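Local coordinates for protein amine Dehydrogenase (Pseudomonas putida, PDB 1JMX) that probably oxidises primary amines as part of a quinohemoprotein amine dehydrogenase, in which this chain forms a beta-propeller subunit beside the heme-bearing chain, at residues 278-281 against 286-289; 269-274 against 307-312; 263-268 against 322-327. All coordinates share one frame; numbering follows the deposited sequence.

Contact 1: 278-281 against 286-289; sequences AKYD and KLIK
A classic beta bulge, in which Ile288 and Lys289 both face Lys279, interrupts the antiparallel hairpin of strands 276-281 and 286-292 at the outer side of a propeller blade. Lys279 O accepts from Ile288 N at 2.8 Å and weakly from Lys289 N, while Lys279 N gives its hydrogen to Lys289 O at 2.7 Å. Beyond the bulge, Asp281 N reaches Lys286 O at 2.7 Å and Lys286 N returns a bond to Asp281 O.

Between these pairs Tyr280 and Leu287 form a non-hydrogen-bonded pair. CG beside the backbone N (chi1 -73°), with chi2 83°, lays the tyrosine ring across Leu287, whose CD1 sits over one face, offset toward the rim, in a CH-pi contact 3.8 Å from the centroid; CE2 meets Leu287 CB at 3.5 Å. Its hydroxyl bonds to that of Tyr257. Were an alanine to stand here, the Leu287 methyl would probably lose the ring face it packs against and the Tyr257 hydroxyl this partner.

Gln284 N and Asn268 ND2 hydrogen-bond to Asp281 OD1. Lys286 bends at chi3 and chi4, curling NZ back toward Asp281, but OD2 stays 3.9 Å from NZ; this long ion pair is likely to add little beside the backbone bonds.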
loop_
_atom_site.group_PDB
_atom_site.type_symbol
_atom_site.label_atom_id
_atom_site.label_comp_id
_atom_site.label_asym_id
_atom_site.label_seq_id
_atom_site.Cartn_x
_atom_site.Cartn_y
_atom_site.Cartn_z
ATOM N N ALA B 278 -25.904 6.325 -9.458
ATOM C CA ALA B 278 -27.102 5.498 -9.387
ATOM C C ALA B 278 -28.289 6.226 -8.771
ATOM O O ALA B 278 -28.138 7.023 -7.848
ATOM C CB ALA B 278 -26.821 4.215 -8.640
ATOM N N LYS B 279 -29.474 5.898 -9.272
ATOM C CA LYS B 279 -30.732 6.492 -8.843
ATOM C C LYS B 279 -31.561 5.367 -8.244
ATOM O O LYS B 279 -31.855 4.393 -8.928
ATOM C CB LYS B 279 -31.435 7.078 -10.073
ATOM C CG LYS B 279 -32.671 7.878 -9.800
ATOM C CD LYS B 279 -33.102 8.584 -11.076
ATOM C CE LYS B 279 -34.429 9.301 -10.878
ATOM N NZ LYS B 279 -34.821 10.109 -12.065
ATOM N N TYR B 280 -31.892 5.474 -6.960
ATOM C CA TYR B 280 -32.666 4.438 -6.290
ATOM C C TYR B 280 -34.027 4.869 -5.789
ATOM O O TYR B 280 -34.240 6.028 -5.432
ATOM C CB TYR B 280 -31.900 3.874 -5.096
ATOM C CG TYR B 280 -30.760 2.992 -5.481
ATOM C CD1 TYR B 280 -29.525 3.533 -5.824
ATOM C CD2 TYR B 280 -30.916 1.617 -5.533
ATOM C CE1 TYR B 280 -28.473 2.723 -6.216
ATOM C CE2 TYR B 280 -29.872 0.795 -5.924
ATOM C CZ TYR B 280 -28.652 1.354 -6.267
ATOM O OH TYR B 280 -27.629 0.548 -6.683
ATOM N N ASP B 281 -34.917 3.888 -5.688
ATOM C CA ASP B 281 -36.259 4.092 -5.182
ATOM C C ASP B 281 -36.164 3.586 -3.746
ATOM O O ASP B 281 -35.953 2.399 -3.531
ATOM C CB ASP B 281 -37.241 3.232 -5.977
ATOM C CG ASP B 281 -38.680 3.539 -5.654
ATOM O OD1 ASP B 281 -39.064 3.466 -4.467
ATOM O OD2 ASP B 281 -39.429 3.854 -6.599
ATOM N N LYS B 286 -35.206 -0.401 -4.862
ATOM C CA LYS B 286 -34.867 -0.759 -6.228
ATOM C C LYS B 286 -34.097 0.314 -6.989
ATOM O O LYS B 286 -34.398 1.505 -6.896
ATOM C CB LYS B 286 -36.180 -1.049 -6.973
ATOM C CG LYS B 286 -36.039 -1.395 -8.448
ATOM C CD LYS B 286 -37.325 -1.072 -9.224
ATOM C CE LYS B 286 -37.327 0.374 -9.766
ATOM N NZ LYS B 286 -37.157 1.425 -8.698
ATOM N N LEU B 287 -33.118 -0.127 -7.771
ATOM C CA LEU B 287 -32.344 0.778 -8.600
ATOM C C LEU B 287 -33.258 1.130 -9.768
ATOM O O LEU B 287 -33.809 0.232 -10.409
ATOM C CB LEU B 287 -31.102 0.064 -9.135
ATOM C CG LEU B 287 -30.308 0.763 -10.245
ATOM C CD1 LEU B 287 -29.532 1.941 -9.681
ATOM C CD2 LEU B 287 -29.346 -0.234 -10.894
ATOM N N ILE B 288 -33.487 2.417 -10.003
ATOM C CA ILE B 288 -34.329 2.812 -11.125
ATOM C C ILE B 288 -33.458 3.110 -12.352
ATOM O O ILE B 288 -33.823 2.745 -13.468
ATOM C CB ILE B 288 -35.321 3.994 -10.786
ATOM C CG1 ILE B 288 -34.901 5.295 -11.457
ATOM C CG2 ILE B 288 -35.485 4.185 -9.283
ATOM C CD1 ILE B 288 -35.631 5.562 -12.771
ATOM N N LYS B 289 -32.280 3.699 -12.139
ATOM C CA LYS B 289 -31.376 4.022 -13.245
ATOM C C LYS B 289 -29.950 4.353 -12.812
ATOM O O LYS B 289 -29.725 4.920 -11.751
ATOM C CB LYS B 289 -31.935 5.188 -14.061
ATOM C CG LYS B 289 -31.224 5.437 -15.374
ATOM C CD LYS B 289 -32.021 6.430 -16.199
ATOM C CE LYS B 289 -31.397 6.685 -17.559
ATOM N NZ LYS B 289 -32.217 7.672 -18.328
#

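Contact 2: 269-274 against 307-312; sequences QIYGVL and DKLYLG
Tyr271 sets CG beside its own backbone N (chi1 -61°), whereas Leu309 carries CG on the side opposite its N (chi1 -151°), and with these settings the leucine CD1 comes to the tyrosine ring. That methyl touches Tyr271 CD1 at 3.4 Å and lies 4.0 Å from CE1, approaching the CD1-CE1 part of the ring obliquely. Two residues further along each strand, Val273 and Leu311 repeat the encounter more loosely. Val273 CG1 takes the crowded position between N and the carbonyl carbon, which leaves CG2 as the branch directed at Leu311, and this CG2 stands 4.2 Å from Leu311 CD1.

The pairs belong to the interface between consecutive blades of the beta-propeller. Strand 269-274 is second in its four-stranded antiparallel sheet and strand 309-312 second in the next, and the sheets pack through side chains across a gap too wide for backbone pairing: the CA atoms of Tyr271 and Leu309 are 9.1 Å apart, those of Val273 and Leu311 8.2 Å. The CA-CB bonds of all four residues are directed toward the opposing segment, the side chains are buried, and the contact between them is wholly apolar.

Strand 299-302 supplies further filling, with Val300 touching Val273, Leu309 and Leu311. Phe302 packs on Leu309 and meets Tyr271 with the rings edge-to-face. At the polar end of the same ring, Tyr271 OH lies within hydrogen-bonding reach of both Pro323 O, in the neighbouring blade, and Gln269 OE1.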
loop_
_atom_site.group_PDB
_atom_site.type_symbol
_atom_site.label_atom_id
_atom_site.label_comp_id
_atom_site.label_asym_id
_atom_site.label_seq_id
_atom_site.Cartn_x
_atom_site.Cartn_y
_atom_site.Cartn_z
ATOM N N GLN B 269 -36.357 9.352 -3.751
ATOM C CA GLN B 269 -35.268 9.007 -4.636
ATOM C C GLN B 269 -33.960 9.430 -4.010
ATOM O O GLN B 269 -33.816 10.570 -3.574
ATOM C CB GLN B 269 -35.428 9.709 -5.977
ATOM C CG GLN B 269 -36.715 9.388 -6.711
ATOM C CD GLN B 269 -36.802 10.115 -8.039
ATOM O OE1 GLN B 269 -36.268 11.222 -8.191
ATOM N NE2 GLN B 269 -37.470 9.497 -9.012
ATOM N N ILE B 270 -33.032 8.484 -3.923
ATOM C CA ILE B 270 -31.707 8.746 -3.385
ATOM C C ILE B 270 -30.677 8.482 -4.493
ATOM O O ILE B 270 -30.775 7.495 -5.232
ATOM C CB ILE B 270 -31.407 7.885 -2.130
ATOM C CG1 ILE B 270 -30.089 8.343 -1.488
ATOM C CG2 ILE B 270 -31.367 6.404 -2.494
ATOM C CD1 ILE B 270 -29.780 7.678 -0.192
ATOM N N TYR B 271 -29.741 9.415 -4.641
ATOM C CA TYR B 271 -28.697 9.329 -5.652
ATOM C C TYR B 271 -27.322 9.123 -5.027
ATOM O O TYR B 271 -26.871 9.961 -4.254
ATOM C CB TYR B 271 -28.663 10.614 -6.474
ATOM C CG TYR B 271 -29.930 10.936 -7.227
ATOM C CD1 TYR B 271 -29.916 11.066 -8.614
ATOM C CD2 TYR B 271 -31.132 11.156 -6.559
ATOM C CE1 TYR B 271 -31.066 11.411 -9.319
ATOM C CE2 TYR B 271 -32.286 11.500 -7.252
ATOM C CZ TYR B 271 -32.248 11.629 -8.633
ATOM O OH TYR B 271 -33.383 11.986 -9.331
ATOM N N GLY B 272 -26.658 8.025 -5.379
ATOM C CA GLY B 272 -25.326 7.740 -4.866
ATOM C C GLY B 272 -24.304 7.848 -5.984
ATOM O O GLY B 272 -24.666 7.715 -7.149
ATOM N N VAL B 273 -23.029 8.053 -5.649
ATOM C CA VAL B 273 -21.998 8.197 -6.679
ATOM C C VAL B 273 -20.580 7.754 -6.290
ATOM O O VAL B 273 -20.210 7.768 -5.121
ATOM C CB VAL B 273 -21.927 9.684 -7.187
ATOM C CG1 VAL B 273 -21.321 10.586 -6.123
ATOM C CG2 VAL B 273 -21.137 9.788 -8.494
ATOM N N LEU B 274 -19.829 7.327 -7.303
ATOM C CA LEU B 274 -18.425 6.926 -7.206
ATOM C C LEU B 274 -17.973 6.685 -8.644
ATOM O O LEU B 274 -17.534 7.616 -9.307
ATOM C CB LEU B 274 -18.207 5.691 -6.321
ATOM C CG LEU B 274 -16.796 5.453 -5.735
ATOM C CD1 LEU B 274 -15.905 4.678 -6.668
ATOM C CD2 LEU B 274 -16.140 6.770 -5.368
ATOM N N ASP B 307 -33.408 20.425 -9.506
ATOM C CA ASP B 307 -33.459 20.398 -10.972
ATOM C C ASP B 307 -32.083 20.033 -11.545
ATOM O O ASP B 307 -31.963 19.702 -12.730
ATOM C CB ASP B 307 -33.820 21.776 -11.536
ATOM C CG ASP B 307 -35.135 22.309 -11.024
ATOM O OD1 ASP B 307 -36.097 21.525 -10.839
ATOM O OD2 ASP B 307 -35.210 23.544 -10.834
ATOM N N LYS B 308 -31.037 20.225 -10.743
ATOM C CA LYS B 308 -29.678 19.901 -11.158
ATOM C C LYS B 308 -29.004 19.058 -10.109
ATOM O O LYS B 308 -29.323 19.149 -8.927
ATOM C CB LYS B 308 -28.836 21.152 -11.349
ATOM C CG LYS B 308 -29.235 22.017 -12.492
ATOM C CD LYS B 308 -28.312 23.199 -12.516
ATOM C CE LYS B 308 -28.757 24.207 -13.517
ATOM N NZ LYS B 308 -28.011 25.452 -13.297
ATOM N N LEU B 309 -28.057 18.249 -10.567
ATOM C CA LEU B 309 -27.282 17.367 -9.716
ATOM C C LEU B 309 -25.843 17.604 -10.132
ATOM O O LEU B 309 -25.469 17.358 -11.278
ATOM C CB LEU B 309 -27.650 15.905 -9.986
ATOM C CG LEU B 309 -27.537 14.846 -8.881
ATOM C CD1 LEU B 309 -27.653 13.466 -9.505
ATOM C CD2 LEU B 309 -26.240 14.965 -8.129
ATOM N N TYR B 310 -25.060 18.157 -9.222
ATOM C CA TYR B 310 -23.660 18.415 -9.488
ATOM C C TYR B 310 -22.822 17.282 -8.926
ATOM O O TYR B 310 -23.159 16.701 -7.897
ATOM C CB TYR B 310 -23.222 19.736 -8.845
ATOM C CG TYR B 310 -23.898 20.967 -9.408
ATOM C CD1 TYR B 310 -25.105 21.427 -8.875
ATOM C CD2 TYR B 310 -23.337 21.670 -10.473
ATOM C CE1 TYR B 310 -25.732 22.553 -9.384
ATOM C CE2 TYR B 310 -23.956 22.797 -10.990
ATOM C CZ TYR B 310 -25.157 23.234 -10.439
ATOM O OH TYR B 310 -25.782 24.352 -10.938
ATOM N N LEU B 311 -21.747 16.950 -9.630
ATOM C CA LEU B 311 -20.827 15.912 -9.190
ATOM C C LEU B 311 -19.463 16.580 -9.034
ATOM O O LEU B 311 -18.926 17.129 -9.990
ATOM C CB LEU B 311 -20.757 14.768 -10.203
ATOM C CG LEU B 311 -22.050 14.007 -10.522
ATOM C CD1 LEU B 311 -21.696 12.780 -11.349
ATOM C CD2 LEU B 311 -22.772 13.583 -9.252
ATOM N N GLY B 312 -18.932 16.560 -7.816
ATOM C CA GLY B 312 -17.650 17.183 -7.551
ATOM C C GLY B 312 -16.629 16.259 -6.931
ATOM O O GLY B 312 -16.843 15.057 -6.849
#

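Contact 3: 263-268 against 322-327; sequences SPKDPN and NPDTLE
Lys265 and Asp324 carry this surface contact through a single salt bridge between two turns. The lysine chain is fully extended, with CG opposite the backbone N (chi1 -173°), and projects across from the 263-268 loop; the aspartate side chain crosses it at about a right angle. Lys265 NZ lies 3.2 Å from Asp324 OD2 and 3.8 Å from OD1, so one oxygen is favoured, and the hydrogen bond within the ion pair is weak. A second acid, Asp307, forms a long, weak ion pair with the same ammonium group.

Hydrogen bonds from side chains to backbone shape each loop locally. Ser263 OG accepts from Lys265 N at 3.2 Å, an ST turn, and weakly from Asp266 N, so the hydroxyl helps fix the backbone from which the lysine springs. Asp266 OD2 then closes an Asx turn with Asn268 N at 3.2 Å, the donor standing above the carboxylate plane. On the other side, Asn322 OD1 receives Thr325 N at 3.0 Å, again from above the carbonyl plane, and Asp324 N weakly; this Asx motif holds the backbone at and just after Asp324.

Backbone pairing completes the 322-327 loop, which links two adjacent antiparallel strands of one propeller blade, 317-322 and 327-333. Asn322 N bonds to Glu327 O at 3.1 Å, and weak bonds run back to Asn322 O from Leu326 N and Glu327 N, a G1 beta bulge in which Leu326 adopts positive phi (62°).

Because its hydrogen bond is weak and both residues are exposed, the ion pair probably contributes mainly electrostatic attraction between neighbouring blades through a long extended side chain, while each turn is shaped largely by its internal bonds, and 322-327 also by Lys279 and Lys289 of the other blade.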
loop_
_atom_site.group_PDB
_atom_site.type_symbol
_atom_site.label_atom_id
_atom_site.label_comp_id
_atom_site.label_asym_id
_atom_site.label_seq_id
_atom_site.Cartn_x
_atom_site.Cartn_y
_atom_site.Cartn_z
ATOM N N SER B 263 -33.198 13.577 -3.145
ATOM C CA SER B 263 -33.641 14.693 -3.954
ATOM C C SER B 263 -34.625 15.518 -3.160
ATOM O O SER B 263 -35.498 14.966 -2.484
ATOM C CB SER B 263 -34.319 14.179 -5.222
ATOM O OG SER B 263 -34.824 15.244 -6.000
ATOM N N PRO B 264 -34.425 16.845 -3.131
ATOM C CA PRO B 264 -35.333 17.739 -2.402
ATOM C C PRO B 264 -36.677 17.843 -3.164
ATOM O O PRO B 264 -37.706 18.249 -2.608
ATOM C CB PRO B 264 -34.563 19.062 -2.395
ATOM C CG PRO B 264 -33.741 18.996 -3.639
ATOM C CD PRO B 264 -33.247 17.578 -3.628
ATOM N N LYS B 265 -36.632 17.430 -4.434
ATOM C CA LYS B 265 -37.758 17.417 -5.371
ATOM C C LYS B 265 -38.616 16.177 -5.076
ATOM O O LYS B 265 -39.841 16.263 -4.964
ATOM C CB LYS B 265 -37.172 17.363 -6.784
ATOM C CG LYS B 265 -38.131 17.509 -7.947
ATOM C CD LYS B 265 -37.309 17.667 -9.212
ATOM C CE LYS B 265 -38.149 17.903 -10.449
ATOM N NZ LYS B 265 -37.236 18.158 -11.624
ATOM N N ASP B 266 -37.964 15.021 -4.987
ATOM C CA ASP B 266 -38.640 13.772 -4.654
ATOM C C ASP B 266 -37.719 13.054 -3.674
ATOM O O ASP B 266 -36.667 12.520 -4.054
ATOM C CB ASP B 266 -38.913 12.907 -5.889
ATOM C CG ASP B 266 -39.669 11.614 -5.556
ATOM O OD1 ASP B 266 -39.826 10.774 -6.457
ATOM O OD2 ASP B 266 -40.105 11.413 -4.406
ATOM N N PRO B 267 -38.089 13.077 -2.383
ATOM C CA PRO B 267 -37.353 12.459 -1.278
ATOM C C PRO B 267 -37.320 10.940 -1.325
ATOM O O PRO B 267 -36.545 10.313 -0.609
ATOM C CB PRO B 267 -38.115 12.957 -0.053
ATOM C CG PRO B 267 -39.516 13.036 -0.554
ATOM C CD PRO B 267 -39.315 13.724 -1.888
ATOM N N ASN B 268 -38.184 10.342 -2.135
ATOM C CA ASN B 268 -38.203 8.892 -2.239
ATOM C C ASN B 268 -37.077 8.410 -3.161
ATOM O O ASN B 268 -36.865 7.210 -3.338
ATOM C CB ASN B 268 -39.558 8.412 -2.748
ATOM C CG ASN B 268 -39.616 6.907 -2.897
ATOM O OD1 ASN B 268 -39.692 6.177 -1.906
ATOM N ND2 ASN B 268 -39.530 6.431 -4.138
ATOM N N ASN B 322 -28.963 16.134 -15.199
ATOM C CA ASN B 322 -30.396 16.354 -15.133
ATOM C C ASN B 322 -30.744 15.146 -14.291
ATOM O O ASN B 322 -30.468 14.018 -14.697
ATOM C CB ASN B 322 -31.034 16.218 -16.513
ATOM C CG ASN B 322 -32.541 16.364 -16.472
ATOM O OD1 ASN B 322 -33.236 15.583 -15.829
ATOM N ND2 ASN B 322 -33.051 17.373 -17.157
ATOM N N PRO B 323 -31.299 15.354 -13.089
ATOM C CA PRO B 323 -31.642 14.212 -12.237
ATOM C C PRO B 323 -32.763 13.298 -12.754
ATOM O O PRO B 323 -32.809 12.118 -12.407
ATOM C CB PRO B 323 -31.990 14.878 -10.906
ATOM C CG PRO B 323 -32.564 16.173 -11.327
ATOM C CD PRO B 323 -31.638 16.623 -12.428
ATOM N N ASP B 324 -33.648 13.836 -13.591
ATOM C CA ASP B 324 -34.757 13.050 -14.138
ATOM C C ASP B 324 -34.275 12.084 -15.212
ATOM O O ASP B 324 -34.514 10.881 -15.125
ATOM C CB ASP B 324 -35.839 13.961 -14.727
ATOM C CG ASP B 324 -36.379 14.952 -13.715
ATOM O OD1 ASP B 324 -36.743 14.527 -12.594
ATOM O OD2 ASP B 324 -36.425 16.159 -14.042
ATOM N N THR B 325 -33.587 12.616 -16.213
ATOM C CA THR B 325 -33.077 11.795 -17.294
ATOM C C THR B 325 -31.779 11.087 -16.920
ATOM O O THR B 325 -31.411 10.111 -17.557
ATOM C CB THR B 325 -32.861 12.636 -18.574
ATOM O OG1 THR B 325 -31.893 13.661 -18.324
ATOM C CG2 THR B 325 -34.169 13.295 -19.006
ATOM N N LEU B 326 -31.119 11.557 -15.860
ATOM C CA LEU B 326 -29.832 11.014 -15.390
ATOM C C LEU B 326 -28.724 11.153 -16.444
ATOM O O LEU B 326 -27.888 10.259 -16.622
ATOM C CB LEU B 326 -29.945 9.549 -14.923
ATOM C CG LEU B 326 -29.732 9.260 -13.424
ATOM C CD1 LEU B 326 -29.116 7.880 -13.233
ATOM C CD2 LEU B 326 -28.828 10.304 -12.804
ATOM N N GLU B 327 -28.718 12.285 -17.139
ATOM C CA GLU B 327 -27.711 12.523 -18.151
ATOM C C GLU B 327 -26.973 13.828 -17.971
ATOM O O GLU B 327 -27.561 14.848 -17.618
ATOM C CB GLU B 327 -28.315 12.443 -19.542
ATOM C CG GLU B 327 -28.676 11.011 -19.933
ATOM C CD GLU B 327 -29.134 10.880 -21.369
ATOM O OE1 GLU B 327 -29.438 9.739 -21.793
ATOM O OE2 GLU B 327 -29.183 11.919 -22.068
#

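How the contacts relate
The three contacts cluster on one side of the chain, in two consecutive four-stranded propeller blades, 257-292 and 299-333. Centres lie about 12 Å apart for contacts 1 and 2, 10 Å for contacts 1 and 3, and 8 Å for contacts 2 and 3. Along the chain they are nested: contact 1 inside contact 2, and that inside contact 3. Contact 1 lies within the first blade, whereas contacts 2 and 3 join the blades, one by buried packing and the other at the surface. Lys279 and Lys289 of contact 1 bond through NZ to Pro323 O and Thr325 O of contact 3, adding polar links between the blades. The heme c pocket involves a different sheet.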